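Local coordinates for putative citrate lyase, alfa subunit (Streptococcus mutans, PDB 2HJ0), which is a putative citrate lyase alpha subunit of the CitF family, an alpha/beta protein with two mixed beta-sheets, at residues 251-263 / 438-450. Numbering follows the deposited sequence.
Sequences PKELLIAEYAAKV and VDVVVTEVGIAIN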
ATOM      1  N   PRO A 251     -25.498 -31.536  17.962  1.00 32.06           N
ATOM      2  CA  PRO A 251     -24.627 -32.259  18.896  1.00 31.57           C
ATOM      3  C   PRO A 251     -23.431 -32.950  18.250  1.00 30.99           C
ATOM      4  O   PRO A 251     -22.328 -32.926  18.796  1.00 30.72           O
ATOM      5  CB  PRO A 251     -25.578 -33.242  19.564  1.00 31.92           C
ATOM      6  CG  PRO A 251     -26.569 -33.526  18.470  1.00 33.33           C
ATOM      7  CD  PRO A 251     -26.833 -32.151  17.905  1.00 32.31           C
ATOM      8  N   LYS A 252     -23.640 -33.561  17.089  1.00 30.14           N
ATOM      9  CA  LYS A 252     -22.547 -34.240  16.415  1.00 29.50           C
ATOM     10  C   LYS A 252     -21.458 -33.221  16.082  1.00 29.31           C
ATOM     11  O   LYS A 252     -20.276 -33.445  16.349  1.00 28.31           O
ATOM     12  CB  LYS A 252     -23.056 -34.942  15.155  1.00 30.04           C
ATOM     13  CG  LYS A 252     -21.989 -35.632  14.320  1.00 31.48           C
ATOM     14  CD  LYS A 252     -22.605 -36.373  13.140  1.00 33.65           C
ATOM     15  CE  LYS A 252     -22.829 -37.844  13.458  1.00 37.30           C
ATOM     16  NZ  LYS A 252     -23.626 -38.096  14.698  1.00 38.76           N
ATOM     17  N   GLU A 253     -21.852 -32.089  15.514  1.00 29.21           N
ATOM     18  CA  GLU A 253     -20.877 -31.067  15.175  1.00 28.90           C
ATOM     19  C   GLU A 253     -20.171 -30.538  16.420  1.00 27.87           C
ATOM     20  O   GLU A 253     -18.944 -30.403  16.430  1.00 28.19           O
ATOM     21  CB  GLU A 253     -21.552 -29.931  14.403  1.00 30.74           C
ATOM     22  CG  GLU A 253     -21.795 -30.277  12.939  1.00 35.05           C
ATOM     23  CD  GLU A 253     -22.634 -29.240  12.210  1.00 37.75           C
ATOM     24  OE1 GLU A 253     -22.759 -29.336  10.964  1.00 38.32           O
ATOM     25  OE2 GLU A 253     -23.175 -28.337  12.888  1.00 39.00           O
ATOM     26  N   LEU A 254     -20.937 -30.258  17.474  1.00 26.10           N
ATOM     27  CA  LEU A 254     -20.359 -29.753  18.724  1.00 24.05           C
ATOM     28  C   LEU A 254     -19.318 -30.707  19.317  1.00 23.34           C
ATOM     29  O   LEU A 254     -18.347 -30.276  19.949  1.00 23.97           O
ATOM     30  CB  LEU A 254     -21.454 -29.486  19.764  1.00 22.79           C
ATOM     31  CG  LEU A 254     -22.232 -28.188  19.619  1.00 20.73           C
ATOM     32  CD1 LEU A 254     -23.326 -28.130  20.651  1.00 21.80           C
ATOM     33  CD2 LEU A 254     -21.275 -27.025  19.771  1.00 21.64           C
ATOM     34  N   LEU A 255     -19.521 -32.002  19.123  1.00 21.28           N
ATOM     35  CA  LEU A 255     -18.581 -32.984  19.627  1.00 19.81           C
ATOM     36  C   LEU A 255     -17.310 -32.869  18.804  1.00 19.41           C
ATOM     37  O   LEU A 255     -16.202 -32.889  19.338  1.00 19.17           O
ATOM     38  CB  LEU A 255     -19.152 -34.388  19.477  1.00 20.52           C
ATOM     39  CG  LEU A 255     -18.357 -35.541  20.092  1.00 19.05           C
ATOM     40  CD1 LEU A 255     -18.642 -35.597  21.570  1.00 18.95           C
ATOM     41  CD2 LEU A 255     -18.765 -36.848  19.443  1.00 18.11           C
ATOM     42  N   ILE A 256     -17.479 -32.747  17.493  1.00 18.56           N
ATOM     43  CA  ILE A 256     -16.341 -32.630  16.601  1.00 18.28           C
ATOM     44  C   ILE A 256     -15.577 -31.367  16.970  1.00 18.59           C
ATOM     45  O   ILE A 256     -14.350 -31.387  17.084  1.00 18.84           O
ATOM     46  CB  ILE A 256     -16.785 -32.588  15.107  1.00 16.86           C
ATOM     47  CG1 ILE A 256     -17.454 -33.918  14.737  1.00 15.19           C
ATOM     48  CG2 ILE A 256     -15.582 -32.361  14.201  1.00 14.81           C
ATOM     49  CD1 ILE A 256     -18.008 -33.982  13.352  1.00 12.37           C
ATOM     50  N   ALA A 257     -16.300 -30.274  17.178  1.00 18.71           N
ATOM     51  CA  ALA A 257     -15.666 -29.020  17.558  1.00 18.34           C
ATOM     52  C   ALA A 257     -14.874 -29.212  18.836  1.00 18.05           C
ATOM     53  O   ALA A 257     -13.710 -28.826  18.906  1.00 17.20           O
ATOM     54  CB  ALA A 257     -16.717 -27.942  17.767  1.00 19.29           C
ATOM     55  N   GLU A 258     -15.506 -29.817  19.840  1.00 18.82           N
ATOM     56  CA  GLU A 258     -14.838 -30.030  21.119  1.00 20.13           C
ATOM     57  C   GLU A 258     -13.582 -30.876  20.998  1.00 19.46           C
ATOM     58  O   GLU A 258     -12.563 -30.553  21.609  1.00 19.51           O
ATOM     59  CB  GLU A 258     -15.793 -30.645  22.147  1.00 21.23           C
ATOM     60  CG  GLU A 258     -15.110 -30.932  23.474  1.00 25.18           C
ATOM     61  CD  GLU A 258     -16.048 -30.921  24.677  1.00 29.07           C
ATOM     62  OE1 GLU A 258     -17.118 -31.586  24.614  1.00 30.37           O
ATOM     63  OE2 GLU A 258     -15.699 -30.257  25.695  1.00 28.92           O
ATOM     64  N   TYR A 259     -13.649 -31.954  20.220  1.00 18.71           N
ATOM     65  CA  TYR A 259     -12.474 -32.796  20.032  1.00 17.60           C
ATOM     66  C   TYR A 259     -11.384 -31.948  19.369  1.00 17.06           C
ATOM     67  O   TYR A 259     -10.209 -32.032  19.736  1.00 17.88           O
ATOM     68  CB  TYR A 259     -12.793 -34.016  19.152  1.00 17.60           C
ATOM     69  CG  TYR A 259     -13.431 -35.206  19.865  1.00 18.56           C
ATOM     70  CD1 TYR A 259     -13.175 -35.471  21.214  1.00 19.23           C
ATOM     71  CD2 TYR A 259     -14.247 -36.105  19.167  1.00 19.06           C
ATOM     72  CE1 TYR A 259     -13.715 -36.599  21.844  1.00 18.26           C
ATOM     73  CE2 TYR A 259     -14.787 -37.231  19.786  1.00 17.36           C
ATOM     74  CZ  TYR A 259     -14.522 -37.474  21.116  1.00 18.77           C
ATOM     75  OH  TYR A 259     -15.082 -38.586  21.718  1.00 19.69           O
ATOM     76  N   ALA A 260     -11.780 -31.120  18.404  1.00 14.35           N
ATOM     77  CA  ALA A 260     -10.831 -30.258  17.711  1.00 12.14           C
ATOM     78  C   ALA A 260     -10.114 -29.319  18.683  1.00 10.26           C
ATOM     79  O   ALA A 260      -8.891 -29.171  18.632  1.00  8.97           O
ATOM     80  CB  ALA A 260     -11.548 -29.454  16.637  1.00 12.44           C
ATOM     81  N   ALA A 261     -10.875 -28.686  19.568  1.00  8.44           N
ATOM     82  CA  ALA A 261     -10.286 -27.774  20.544  1.00  6.86           C
ATOM     83  C   ALA A 261      -9.315 -28.486  21.487  1.00  6.92           C
ATOM     84  O   ALA A 261      -8.289 -27.914  21.866  1.00  4.25           O
ATOM     85  CB  ALA A 261     -11.375 -27.086  21.341  1.00  6.15           C
ATOM     86  N   LYS A 262      -9.629 -29.731  21.860  1.00  7.55           N
ATOM     87  CA  LYS A 262      -8.756 -30.492  22.755  1.00  8.42           C
ATOM     88  C   LYS A 262      -7.438 -30.782  22.063  1.00  7.68           C
ATOM     89  O   LYS A 262      -6.390 -30.832  22.705  1.00  7.07           O
ATOM     90  CB  LYS A 262      -9.406 -31.807  23.193  1.00  9.90           C
ATOM     91  CG  LYS A 262     -10.486 -31.665  24.257  1.00 14.30           C
ATOM     92  CD  LYS A 262     -11.238 -32.997  24.489  1.00 16.36           C
ATOM     93  CE  LYS A 262     -12.445 -32.856  25.437  1.00 16.07           C
ATOM     94  NZ  LYS A 262     -13.247 -34.117  25.491  1.00 16.01           N
ATOM     95  N   VAL A 263      -7.485 -30.964  20.750  1.00  6.81           N
ATOM     96  CA  VAL A 263      -6.258 -31.227  20.023  1.00  7.24           C
ATOM     97  C   VAL A 263      -5.388 -29.963  20.045  1.00  7.49           C
ATOM     98  O   VAL A 263      -4.187 -30.042  20.292  1.00  6.68           O
ATOM     99  CB  VAL A 263      -6.549 -31.661  18.575  1.00  7.27           C
ATOM    100  CG1 VAL A 263      -5.251 -31.875  17.826  1.00  6.26           C
ATOM    101  CG2 VAL A 263      -7.368 -32.933  18.578  1.00  7.20           C
ATOM    102  N   VAL A 438      -1.987 -31.864   5.618  1.00 15.02           N
ATOM    103  CA  VAL A 438      -2.974 -32.152   6.638  1.00 13.99           C
ATOM    104  C   VAL A 438      -2.285 -32.919   7.755  1.00 14.52           C
ATOM    105  O   VAL A 438      -1.730 -33.994   7.536  1.00 14.88           O
ATOM    106  CB  VAL A 438      -4.129 -32.971   6.056  1.00 13.97           C
ATOM    107  CG1 VAL A 438      -5.174 -33.221   7.121  1.00 13.09           C
ATOM    108  CG2 VAL A 438      -4.730 -32.221   4.866  1.00 14.00           C
ATOM    109  N   ASP A 439      -2.312 -32.345   8.952  1.00 14.74           N
ATOM    110  CA  ASP A 439      -1.666 -32.947  10.107  1.00 14.61           C
ATOM    111  C   ASP A 439      -2.579 -33.811  10.953  1.00 13.85           C
ATOM    112  O   ASP A 439      -2.235 -34.945  11.294  1.00 14.94           O
ATOM    113  CB  ASP A 439      -1.054 -31.859  10.976  1.00 14.82           C
ATOM    114  CG  ASP A 439       0.016 -31.074  10.247  1.00 16.31           C
ATOM    115  OD1 ASP A 439       0.982 -31.708   9.783  1.00 16.06           O
ATOM    116  OD2 ASP A 439      -0.107 -29.826  10.134  1.00 17.90           O
ATOM    117  N   VAL A 440      -3.739 -33.276  11.301  1.00 12.61           N
ATOM    118  CA  VAL A 440      -4.677 -34.008  12.132  1.00 11.29           C
ATOM    119  C   VAL A 440      -6.086 -33.894  11.608  1.00 10.83           C
ATOM    120  O   VAL A 440      -6.545 -32.811  11.249  1.00 11.28           O
ATOM    121  CB  VAL A 440      -4.680 -33.474  13.579  1.00 12.05           C
ATOM    122  CG1 VAL A 440      -5.599 -34.343  14.438  1.00 11.01           C
ATOM    123  CG2 VAL A 440      -3.264 -33.438  14.132  1.00  8.87           C
ATOM    124  N   VAL A 441      -6.769 -35.025  11.576  1.00 10.82           N
ATOM    125  CA  VAL A 441      -8.141 -35.081  11.112  1.00 11.69           C
ATOM    126  C   VAL A 441      -9.028 -35.360  12.331  1.00 12.87           C
ATOM    127  O   VAL A 441      -8.711 -36.221  13.152  1.00 13.18           O
ATOM    128  CB  VAL A 441      -8.307 -36.197  10.049  1.00 10.36           C
ATOM    129  CG1 VAL A 441      -9.775 -36.452   9.766  1.00 10.03           C
ATOM    130  CG2 VAL A 441      -7.600 -35.801   8.776  1.00  8.24           C
ATOM    131  N   VAL A 442     -10.125 -34.618  12.459  1.00 13.68           N
ATOM    132  CA  VAL A 442     -11.036 -34.792  13.587  1.00 14.16           C
ATOM    133  C   VAL A 442     -12.455 -35.135  13.118  1.00 14.98           C
ATOM    134  O   VAL A 442     -13.007 -34.460  12.249  1.00 14.63           O
ATOM    135  CB  VAL A 442     -11.089 -33.508  14.448  1.00 13.58           C
ATOM    136  CG1 VAL A 442     -11.978 -33.717  15.664  1.00 12.98           C
ATOM    137  CG2 VAL A 442      -9.686 -33.114  14.875  1.00 12.86           C
ATOM    138  N   THR A 443     -13.029 -36.188  13.699  1.00 15.87           N
ATOM    139  CA  THR A 443     -14.383 -36.640  13.374  1.00 17.50           C
ATOM    140  C   THR A 443     -15.160 -36.860  14.668  1.00 17.94           C
ATOM    141  O   THR A 443     -14.651 -36.571  15.750  1.00 18.42           O
ATOM    142  CB  THR A 443     -14.358 -37.965  12.609  1.00 18.28           C
ATOM    143  OG1 THR A 443     -13.915 -39.015  13.481  1.00 19.96           O
ATOM    144  CG2 THR A 443     -13.419 -37.872  11.427  1.00 17.59           C
ATOM    145  N   GLU A 444     -16.382 -37.378  14.581  1.00 18.75           N
ATOM    146  CA  GLU A 444     -17.145 -37.597  15.809  1.00 18.99           C
ATOM    147  C   GLU A 444     -16.765 -38.928  16.451  1.00 18.93           C
ATOM    148  O   GLU A 444     -17.180 -39.250  17.563  1.00 16.96           O
ATOM    149  CB  GLU A 444     -18.654 -37.531  15.540  1.00 17.85           C
ATOM    150  CG  GLU A 444     -19.272 -38.716  14.817  1.00 20.68           C
ATOM    151  CD  GLU A 444     -19.039 -38.715  13.306  1.00 21.64           C
ATOM    152  OE1 GLU A 444     -19.810 -39.390  12.596  1.00 22.23           O
ATOM    153  OE2 GLU A 444     -18.097 -38.058  12.828  1.00 20.89           O
ATOM    154  N   VAL A 445     -15.930 -39.677  15.743  1.00 20.34           N
ATOM    155  CA  VAL A 445     -15.481 -40.973  16.205  1.00 20.97           C
ATOM    156  C   VAL A 445     -14.076 -40.886  16.784  1.00 21.69           C
ATOM    157  O   VAL A 445     -13.603 -41.811  17.444  1.00 22.95           O
ATOM    158  CB  VAL A 445     -15.511 -41.967  15.051  1.00 20.60           C
ATOM    159  CG1 VAL A 445     -15.097 -43.342  15.522  1.00 21.49           C
ATOM    160  CG2 VAL A 445     -16.914 -42.008  14.478  1.00 22.21           C
ATOM    161  N   GLY A 446     -13.415 -39.759  16.545  1.00 21.00           N
ATOM    162  CA  GLY A 446     -12.077 -39.589  17.061  1.00 18.87           C
ATOM    163  C   GLY A 446     -11.154 -38.790  16.171  1.00 18.73           C
ATOM    164  O   GLY A 446     -11.575 -38.161  15.204  1.00 18.25           O
ATOM    165  N   ILE A 447      -9.872 -38.849  16.511  1.00 19.10           N
ATOM    166  CA  ILE A 447      -8.801 -38.141  15.821  1.00 17.52           C
ATOM    167  C   ILE A 447      -7.918 -39.081  15.000  1.00 16.55           C
ATOM    168  O   ILE A 447      -7.675 -40.210  15.409  1.00 16.28           O
ATOM    169  CB  ILE A 447      -7.935 -37.406  16.881  1.00 19.12           C
ATOM    170  CG1 ILE A 447      -8.396 -35.959  16.991  1.00 20.57           C
ATOM    171  CG2 ILE A 447      -6.450 -37.517  16.571  1.00 18.78           C
ATOM    172  CD1 ILE A 447      -9.835 -35.840  17.376  1.00 23.27           C
ATOM    173  N   ALA A 448      -7.450 -38.614  13.843  1.00 15.24           N
ATOM    174  CA  ALA A 448      -6.552 -39.396  12.990  1.00 14.30           C
ATOM    175  C   ALA A 448      -5.316 -38.535  12.716  1.00 13.64           C
ATOM    176  O   ALA A 448      -5.382 -37.557  11.977  1.00 13.37           O
ATOM    177  CB  ALA A 448      -7.231 -39.768  11.687  1.00 13.69           C
ATOM    178  N   ILE A 449      -4.189 -38.890  13.324  1.00 13.01           N
ATOM    179  CA  ILE A 449      -2.966 -38.118  13.142  1.00 12.69           C
ATOM    180  C   ILE A 449      -2.150 -38.624  11.959  1.00 13.95           C
ATOM    181  O   ILE A 449      -1.803 -39.806  11.889  1.00 12.85           O
ATOM    182  CB  ILE A 449      -2.062 -38.185  14.393  1.00 11.96           C
ATOM    183  CG1 ILE A 449      -2.855 -37.814  15.643  1.00 11.42           C
ATOM    184  CG2 ILE A 449      -0.889 -37.229  14.233  1.00 10.23           C
ATOM    185  CD1 ILE A 449      -2.089 -38.026  16.926  1.00 10.24           C
ATOM    186  N   ASN A 450      -1.812 -37.715  11.050  1.00 14.98           N
ATOM    187  CA  ASN A 450      -1.037 -38.079   9.876  1.00 15.68           C
ATOM    188  C   ASN A 450       0.301 -38.640  10.315  1.00 16.05           C
ATOM    189  O   ASN A 450       1.077 -37.953  10.965  1.00 15.99           O
ATOM    190  CB  ASN A 450      -0.787 -36.860   8.988  1.00 16.83           C
ATOM    191  CG  ASN A 450      -0.287 -37.246   7.601  1.00 17.07           C
ATOM    192  OD1 ASN A 450       0.555 -38.131   7.458  1.00 17.38           O
ATOM    193  ND2 ASN A 450      -0.804 -36.582   6.575  1.00 16.49           N
TER
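V440 meets helix 251-263 near that segment's C-terminal end, its CG1 lying 4.2 Å from V263 CG1. Two residues on, V442 also points at the helix. Its CG1, anti to the backbone N (chi1 -177°), lies 3.6 Å from Y259 CB and just as near the carbonyl O of I256, so this methyl packs on backbone as well as side chain. The helix axis runs 9.0 Å from that of strand 440-442, at 152° between their N-to-C directions, roughly antiparallel, with I256 opposite E444 and A260 opposite V442.

At the turn, T443 OG1 accepts the backbone N-H of V445, an ST turn, and donates to G446 O, which also accepts the T443 N-H; these bonds tie the two arms together. T443 O and E444 O both approach the edge of the Y259 ring, T443 O at 3.5 Å from Y259 CD2. The E444 side chain lies beside that of I256, with E444 CB 3.9 Å from I256 CG1, while L255 CD2 touches E444 O. The K252 chain crosses that of E444 obliquely, K252 CE 3.5 Å from E444 OE1; K252 NZ, 4.5 Å from E444 OE1, is too far for a salt bridge. E444 OE2 accepts a hydrogen bond from the backbone N of L416. I447 turns back to the helix, its CG1 3.6 Å from V263 CG2.

The contact is van der Waals and mostly apolar, with no hydrogen bond across it. Helix 251-265 packs on a face of a mixed sheet near the edge formed by 467-468, where strand 440-442 pairs in parallel with 409-413 and antiparallel with 447-449; I256 and A260 also touch I413, helix 282-297 borders the helix through L254, A260 and A261, and helix 470-481 packs on V441, T443 and A448.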